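Local coordinates for membrane-bound lytic murein transglycosylase A (PDB 6QK4), which probably cleaves the beta-1,4 bond between N-acetylmuramic acid and N-acetylglucosamine in peptidoglycan, leaving a 1,6-anhydro ring on the muramic acid residue, at residues A[278-281]-A[282-286]; A[26-30]-A[31-35]; A[34-38]-A[39-43]. All coordinates share one frame; numbering follows the deposited sequence.

Contact 1 (A[278-281]-A[282-286])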
loop_
_atom_site.group_PDB
_atom_site.type_symbol
_atom_site.label_atom_id
_atom_site.label_comp_id
_atom_site.label_asym_id
_atom_site.label_seq_id
_atom_site.Cartn_x
_atom_site.Cartn_y
_atom_site.Cartn_z
ATOM N N SER A 278 -11.936 5.167 13.657
ATOM C CA SER A 278 -12.865 5.955 14.446
ATOM C C SER A 278 -13.471 7.104 13.674
ATOM O O SER A 278 -14.496 7.635 14.093
ATOM C CB SER A 278 -12.184 6.483 15.724
ATOM O OG SER A 278 -11.314 7.555 15.392
ATOM N N SER A 279 -12.908 7.476 12.495
ATOM C CA SER A 279 -13.536 8.421 11.587
ATOM C C SER A 279 -14.337 7.740 10.488
ATOM O O SER A 279 -15.439 8.173 10.160
ATOM C CB SER A 279 -12.426 9.329 10.950
ATOM O OG SER A 279 -11.871 10.184 11.947
ATOM N N ILE A 280 -13.819 6.648 9.941
ATOM C CA ILE A 280 -14.417 5.913 8.837
ATOM C C ILE A 280 -14.406 4.435 9.219
ATOM O O ILE A 280 -13.359 3.769 9.166
ATOM C CB ILE A 280 -13.623 6.144 7.528
ATOM C CG1 ILE A 280 -13.500 7.647 7.244
ATOM C CG2 ILE A 280 -14.314 5.419 6.397
ATOM C CD1 ILE A 280 -12.494 7.954 6.050
ATOM N N PRO A 281 -15.539 3.880 9.604
ATOM C CA PRO A 281 -15.559 2.476 10.060
ATOM C C PRO A 281 -15.126 1.521 8.959
ATOM O O PRO A 281 -15.420 1.723 7.778
ATOM C CB PRO A 281 -17.038 2.238 10.420
ATOM C CG PRO A 281 -17.608 3.615 10.676
ATOM C CD PRO A 281 -16.851 4.549 9.740
ATOM N N LEU A 282 -14.422 0.458 9.355
ATOM C CA LEU A 282 -14.104 -0.560 8.366
ATOM C C LEU A 282 -15.380 -1.076 7.700
ATOM O O LEU A 282 -16.437 -1.273 8.334
ATOM C CB LEU A 282 -13.327 -1.709 9.017
ATOM C CG LEU A 282 -11.923 -1.332 9.456
ATOM C CD1 LEU A 282 -11.357 -2.467 10.313
ATOM C CD2 LEU A 282 -10.972 -0.965 8.301
ATOM N N GLY A 283 -15.292 -1.238 6.373
ATOM C CA GLY A 283 -16.417 -1.633 5.545
ATOM C C GLY A 283 -17.068 -0.465 4.796
ATOM O O GLY A 283 -17.859 -0.709 3.879
ATOM N N THR A 284 -16.742 0.793 5.166
ATOM C CA THR A 284 -17.395 1.949 4.519
ATOM C C THR A 284 -16.852 2.076 3.107
ATOM O O THR A 284 -15.628 2.171 2.931
ATOM C CB THR A 284 -17.106 3.260 5.281
ATOM O OG1 THR A 284 -17.445 3.101 6.681
ATOM C CG2 THR A 284 -17.894 4.429 4.670
ATOM N N PRO A 285 -17.701 2.117 2.086
ATOM C CA PRO A 285 -17.215 2.533 0.760
ATOM C C PRO A 285 -17.028 4.045 0.753
ATOM O O PRO A 285 -17.782 4.777 1.386
ATOM C CB PRO A 285 -18.360 2.130 -0.198
ATOM C CG PRO A 285 -19.348 1.299 0.696
ATOM C CD PRO A 285 -19.159 1.868 2.103
ATOM N N VAL A 286 -16.006 4.518 0.031
ATOM C CA VAL A 286 -15.595 5.920 0.048
ATOM C C VAL A 286 -15.351 6.319 -1.403
ATOM O O VAL A 286 -14.601 5.637 -2.114
ATOM C CB VAL A 286 -14.287 6.162 0.835
ATOM C CG1 VAL A 286 -13.926 7.689 0.851
ATOM C CG2 VAL A 286 -14.429 5.658 2.280
#
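The carbonyl oxygen of Pro-281 is gripped twice by one residue, Thr-284, which offers it both a hydroxyl and a backbone N-H. The hydroxyl bond, Thr-284 OG1 to Pro-281 O, is the shorter at 2.7 Å. Beside it, Thr-284 N donates to Pro-281 O over 3.1 Å and closes a type II beta turn that runs from Pro-281 to Thr-284. The two donors stand together because the threonine places OG1 next to its own backbone N and opposite the carbonyl carbon (chi1 -53°). Both lie moderately tilted out of the carbonyl plane. Gly-283 takes the third position of the turn with a positive phi of 101°, as glycine commonly does there. The hydroxyl also lies close to the proline ring, with Pro-281 CD 3.4 Å from Thr-284 OG1.

Apolar contacts accompany these bonds. Ile-280 meets Thr-284 at about a right angle, its CG2 branch 3.7 Å from Thr-284 CB, and the same methyl lies 4.1 Å from CG2 of Val-286. Met-341 of strand 336-346 touches both Ile-280 and Val-286, while Leu-343 packs on Thr-284 and Val-286. The turn thus leads into strand 285-291 within the 3D domain, whose family is related to the double-psi beta barrels. With hydroxyl and amide sharing one acceptor, a buried threonine has its OG1 satisfied within the turn itself, and its aliphatic part can face the hydrophobic interior.

Contact 2 (A[26-30]-A[31-35])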
loop_
_atom_site.group_PDB
_atom_site.type_symbol
_atom_site.label_atom_id
_atom_site.label_comp_id
_atom_site.label_asym_id
_atom_site.label_seq_id
_atom_site.Cartn_x
_atom_site.Cartn_y
_atom_site.Cartn_z
ATOM N N THR A 26 -22.819 15.140 5.144
ATOM C CA THR A 26 -23.888 15.866 4.447
ATOM C C THR A 26 -24.353 15.014 3.280
ATOM O O THR A 26 -23.590 14.832 2.307
ATOM C CB THR A 26 -23.412 17.217 3.919
ATOM O OG1 THR A 26 -22.798 17.974 4.966
ATOM C CG2 THR A 26 -24.651 17.993 3.357
ATOM N N PRO A 27 -25.585 14.493 3.281
ATOM C CA PRO A 27 -26.059 13.749 2.101
ATOM C C PRO A 27 -26.140 14.624 0.861
ATOM O O PRO A 27 -26.577 15.784 0.910
ATOM C CB PRO A 27 -27.469 13.276 2.518
ATOM C CG PRO A 27 -27.929 14.388 3.517
ATOM C CD PRO A 27 -26.648 14.734 4.302
ATOM N N VAL A 28 -25.726 14.064 -0.267
ATOM C CA VAL A 28 -25.790 14.774 -1.543
ATOM C C VAL A 28 -26.334 13.816 -2.602
ATOM O O VAL A 28 -26.442 12.615 -2.394
ATOM C CB VAL A 28 -24.430 15.347 -1.963
ATOM C CG1 VAL A 28 -23.848 16.273 -0.898
ATOM C CG2 VAL A 28 -23.437 14.165 -2.217
ATOM N N ALA A 29 -26.748 14.377 -3.756
ATOM C CA ALA A 29 -27.155 13.507 -4.840
ATOM C C ALA A 29 -25.914 12.950 -5.538
ATOM O O ALA A 29 -24.838 13.548 -5.490
ATOM C CB ALA A 29 -27.990 14.285 -5.882
ATOM N N TRP A 30 -26.065 11.810 -6.210
ATOM C CA TRP A 30 -24.931 11.318 -6.974
ATOM C C TRP A 30 -24.458 12.350 -8.007
ATOM O O TRP A 30 -23.281 12.438 -8.307
ATOM C CB TRP A 30 -25.278 9.969 -7.626
ATOM C CG TRP A 30 -25.183 8.846 -6.640
ATOM C CD1 TRP A 30 -26.195 8.211 -5.986
ATOM C CD2 TRP A 30 -23.964 8.259 -6.175
ATOM N NE1 TRP A 30 -25.669 7.222 -5.159
ATOM C CE2 TRP A 30 -24.304 7.240 -5.269
ATOM C CE3 TRP A 30 -22.625 8.474 -6.473
ATOM C CZ2 TRP A 30 -23.334 6.454 -4.612
ATOM C CZ3 TRP A 30 -21.657 7.701 -5.808
ATOM C CH2 TRP A 30 -22.033 6.692 -4.911
ATOM N N GLN A 31 -25.379 13.164 -8.542
ATOM C CA GLN A 31 -25.010 14.204 -9.483
ATOM C C GLN A 31 -24.132 15.284 -8.848
ATOM O O GLN A 31 -23.519 16.082 -9.569
ATOM C CB GLN A 31 -26.329 14.824 -10.039
ATOM C CG GLN A 31 -26.182 15.959 -11.094
ATOM C CD GLN A 31 -26.027 17.403 -10.482
ATOM O OE1 GLN A 31 -26.204 17.606 -9.267
ATOM N NE2 GLN A 31 -25.701 18.398 -11.338
ATOM N N GLN A 32 -24.052 15.340 -7.507
ATOM C CA GLN A 32 -23.173 16.274 -6.825
ATOM C C GLN A 32 -21.830 15.676 -6.438
ATOM O O GLN A 32 -20.984 16.419 -5.907
ATOM C CB GLN A 32 -23.824 16.838 -5.570
ATOM C CG GLN A 32 -25.054 17.682 -5.966
ATOM C CD GLN A 32 -25.838 18.047 -4.811
ATOM O OE1 GLN A 32 -26.601 17.240 -4.290
ATOM N NE2 GLN A 32 -25.681 19.306 -4.361
ATOM N N VAL A 33 -21.579 14.405 -6.773
ATOM C CA VAL A 33 -20.212 13.884 -6.530
ATOM C C VAL A 33 -19.359 14.190 -7.755
ATOM O O VAL A 33 -19.511 13.557 -8.809
ATOM C CB VAL A 33 -20.274 12.386 -6.202
ATOM C CG1 VAL A 33 -18.821 11.747 -5.973
ATOM C CG2 VAL A 33 -21.181 12.147 -5.016
ATOM N N PRO A 34 -18.460 15.172 -7.669
ATOM C CA PRO A 34 -17.644 15.532 -8.814
ATOM C C PRO A 34 -16.577 14.458 -8.918
ATOM O O PRO A 34 -15.887 14.096 -7.948
ATOM C CB PRO A 34 -17.074 16.903 -8.436
ATOM C CG PRO A 34 -17.048 16.885 -6.944
ATOM C CD PRO A 34 -18.117 15.939 -6.460
ATOM N N GLY A 35 -16.547 13.868 -10.037
ATOM C CA GLY A 35 -15.620 12.814 -10.290
ATOM C C GLY A 35 -16.292 11.478 -10.420
ATOM O O GLY A 35 -15.693 10.582 -10.996
HETATM O O HOH W 1 -21.908 12.900 -10.958
#
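Ala-29 and Gln-32 hold each other by two hydrogen bonds, one to the main chain of the glutamine and one to its side chain. Gln-32 N donates to Ala-29 O over 2.8 Å, from well above the carbonyl plane, and Val-33 N repeats this spacing of three residues by bonding Trp-30 O at 3.0 Å. These are the bonds of a short 3-10 turn. In the other direction, Ala-29 N gives a nearly straight bond of 2.9 Å and 170° to Gln-32 OE1. The glutamine achieves this by extending beyond CG (chi2 170°), which carries its amide back along the turn to the backbone just ahead of it. A water adds a bridge, donating to both Trp-30 O and Val-33 O.

The apolar contacts are lighter. Val-28 and Val-33 cross at about a right angle, with 4.1 Å between Val-28 CG2 and Val-33 CG2. That same Val-33 methyl approaches the Trp-30 ring obliquely, 4.2 Å from Trp-30 CE3. Trp-342 of strand 336-346 touches both valines, and the indole nitrogen of Trp-30 is bonded to Phe-87 O.

Where strand 25-27 ends, then, the chain turns at the surface with the N-H of Ala-29 engaged by the side-chain amide oxygen of Gln-32. The glutamine thus folds back on the residue just before the 3-10 segment, adding a bond at Ala-29 N to the backbone bond at Ala-29 O.

Contact 3 (A[34-38]-A[39-43])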
loop_
_atom_site.group_PDB
_atom_site.type_symbol
_atom_site.label_atom_id
_atom_site.label_comp_id
_atom_site.label_asym_id
_atom_site.label_seq_id
_atom_site.Cartn_x
_atom_site.Cartn_y
_atom_site.Cartn_z
ATOM N N PRO A 34 -18.460 15.172 -7.669
ATOM C CA PRO A 34 -17.644 15.532 -8.814
ATOM C C PRO A 34 -16.577 14.458 -8.918
ATOM O O PRO A 34 -15.887 14.096 -7.948
ATOM C CB PRO A 34 -17.074 16.903 -8.436
ATOM C CG PRO A 34 -17.048 16.885 -6.944
ATOM C CD PRO A 34 -18.117 15.939 -6.460
ATOM N N GLY A 35 -16.547 13.868 -10.037
ATOM C CA GLY A 35 -15.620 12.814 -10.290
ATOM C C GLY A 35 -16.292 11.478 -10.420
ATOM O O GLY A 35 -15.693 10.582 -10.996
ATOM N N TRP A 36 -17.560 11.352 -10.026
ATOM C CA TRP A 36 -18.198 10.021 -10.070
ATOM C C TRP A 36 -18.117 9.433 -11.481
ATOM O O TRP A 36 -17.830 8.248 -11.653
ATOM C CB TRP A 36 -19.647 10.132 -9.586
ATOM C CG TRP A 36 -20.519 8.935 -9.702
ATOM C CD1 TRP A 36 -21.721 8.822 -10.368
ATOM C CD2 TRP A 36 -20.292 7.681 -9.061
ATOM N NE1 TRP A 36 -22.252 7.567 -10.150
ATOM C CE2 TRP A 36 -21.359 6.836 -9.386
ATOM C CE3 TRP A 36 -19.233 7.177 -8.290
ATOM C CZ2 TRP A 36 -21.449 5.494 -8.949
ATOM C CZ3 TRP A 36 -19.352 5.821 -7.793
ATOM C CH2 TRP A 36 -20.436 5.009 -8.129
ATOM N N GLN A 37 -18.410 10.230 -12.516
ATOM C CA GLN A 37 -18.366 9.664 -13.868
ATOM C C GLN A 37 -16.959 9.437 -14.386
ATOM O O GLN A 37 -16.792 8.723 -15.397
ATOM C CB GLN A 37 -19.112 10.601 -14.833
ATOM C CG GLN A 37 -20.511 10.837 -14.354
ATOM C CD GLN A 37 -21.420 9.638 -14.545
ATOM O OE1 GLN A 37 -21.062 8.641 -15.143
ATOM N NE2 GLN A 37 -22.646 9.753 -14.044
ATOM N N ASP A 38 -15.930 10.030 -13.735
ATOM C CA ASP A 38 -14.543 9.850 -14.148
ATOM C C ASP A 38 -13.972 8.477 -13.747
ATOM O O ASP A 38 -12.997 7.989 -14.366
ATOM C CB ASP A 38 -13.730 10.973 -13.539
ATOM C CG ASP A 38 -14.077 12.318 -14.113
ATOM O OD1 ASP A 38 -14.116 12.417 -15.380
ATOM O OD2 ASP A 38 -14.218 13.268 -13.284
ATOM N N ASP A 39 -14.583 7.823 -12.785
ATOM C CA ASP A 39 -14.132 6.495 -12.396
ATOM C C ASP A 39 -14.763 5.446 -13.319
ATOM O O ASP A 39 -15.998 5.378 -13.452
ATOM C CB ASP A 39 -14.521 6.248 -10.932
ATOM C CG ASP A 39 -13.954 4.897 -10.393
ATOM O OD1 ASP A 39 -13.210 4.205 -11.131
ATOM O OD2 ASP A 39 -14.256 4.565 -9.236
ATOM N N SER A 40 -13.904 4.661 -13.987
ATOM C CA SER A 40 -14.388 3.568 -14.818
ATOM C C SER A 40 -15.171 2.560 -14.023
ATOM O O SER A 40 -16.011 1.838 -14.592
ATOM C CB SER A 40 -13.210 2.836 -15.450
ATOM O OG SER A 40 -12.419 2.169 -14.442
ATOM N N LEU A 41 -14.883 2.461 -12.712
ATOM C CA LEU A 41 -15.398 1.455 -11.758
ATOM C C LEU A 41 -14.812 0.069 -11.996
ATOM O O LEU A 41 -15.198 -0.864 -11.291
ATOM C CB LEU A 41 -16.951 1.350 -11.758
ATOM C CG LEU A 41 -17.644 2.620 -11.251
ATOM C CD1 LEU A 41 -19.153 2.474 -11.420
ATOM C CD2 LEU A 41 -17.295 2.889 -9.763
ATOM N N ILE A 42 -13.822 -0.066 -12.898
ATOM C CA ILE A 42 -13.212 -1.376 -13.143
ATOM C C ILE A 42 -12.456 -1.829 -11.901
ATOM O O ILE A 42 -11.617 -1.094 -11.379
ATOM C CB ILE A 42 -12.258 -1.347 -14.332
ATOM C CG1 ILE A 42 -13.023 -1.042 -15.640
ATOM C CG2 ILE A 42 -11.550 -2.723 -14.418
ATOM C CD1 ILE A 42 -12.108 -0.618 -16.724
ATOM N N GLY A 43 -12.831 -2.994 -11.385
ATOM C CA GLY A 43 -12.311 -3.491 -10.115
ATOM C C GLY A 43 -13.187 -3.203 -8.905
ATOM O O GLY A 43 -13.050 -3.873 -7.866
HETATM O O HOH W 2 -11.048 5.180 -13.988
#
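The far ends of Trp-36 and Leu-41 meet across a bend of the chain, the side chains crossing at about a right angle. The six-membered half of the indole does the touching: Leu-41 CD2 sits 4.1 Å from Trp-36 CZ3 and just as far from Trp-36 CH2, approaching the ring obliquely. Trp-36 swings its indole there by setting CG anti to the backbone N (chi1 173°).

Asp-39, between them in sequence, uses its carboxylate for the backbone that follows. Leu-41 N donates to Asp-39 OD1 over 2.9 Å, an Asx turn in which the N-H arrives from above the carboxylate plane. An ST turn follows one residue later, Ile-42 N bonding Ser-40 OG at 3.1 Å in a nearly straight line. Two overlapping side-chain turns thus shape the run from Asp-39 to Ile-42, which has no regular helix or strand of its own.

The backbone joint before them is looser. Asp-38 N bonds Gly-35 O at 2.8 Å, whereas Asp-39 N makes just weak bonds to Gly-35 O and Trp-36 O, both long. A water accepts from Ser-40 N at 2.9 Å and bonds weakly to Asp-38 O.

The buried Asp-39 OD2 is bonded by Leu-302 N of strand 298-307 and forms a salt bridge with Arg-271, a pairing likely to favour the charged carboxylate. On the indole side lies helix 76-86, where Glu-84 accepts from Trp-36 NE1 and Arg-80 makes a cation-pi contact with the ring. The segment 34-43 therefore runs between that helix and strand 298-307, and Gly-43, at the N-cap position, starts helix 44-55.

Overall arrangement
Contacts 2 and 3 follow one another along the chain and share Pro-34 and Gly-35; together they trace the connection from strand 25-27 to helix 44-55. Their centres are 13 Å apart, and they touch where Trp-30 CZ3 lies 3.5 Å from Trp-36 CE3. Contact 1 comes much later, at the entry to strand 285-291, with its centre 18 Å from that of contact 2 and 19 Å from that of contact 3, touching neither. Strand 336-346 packs against both contact 1 and contact 2, and strand 298-307 against contacts 1 and 3. An N-terminal connection is thus fastened to strands of the 3D domain, joining distant parts of the sequence in one structural unit.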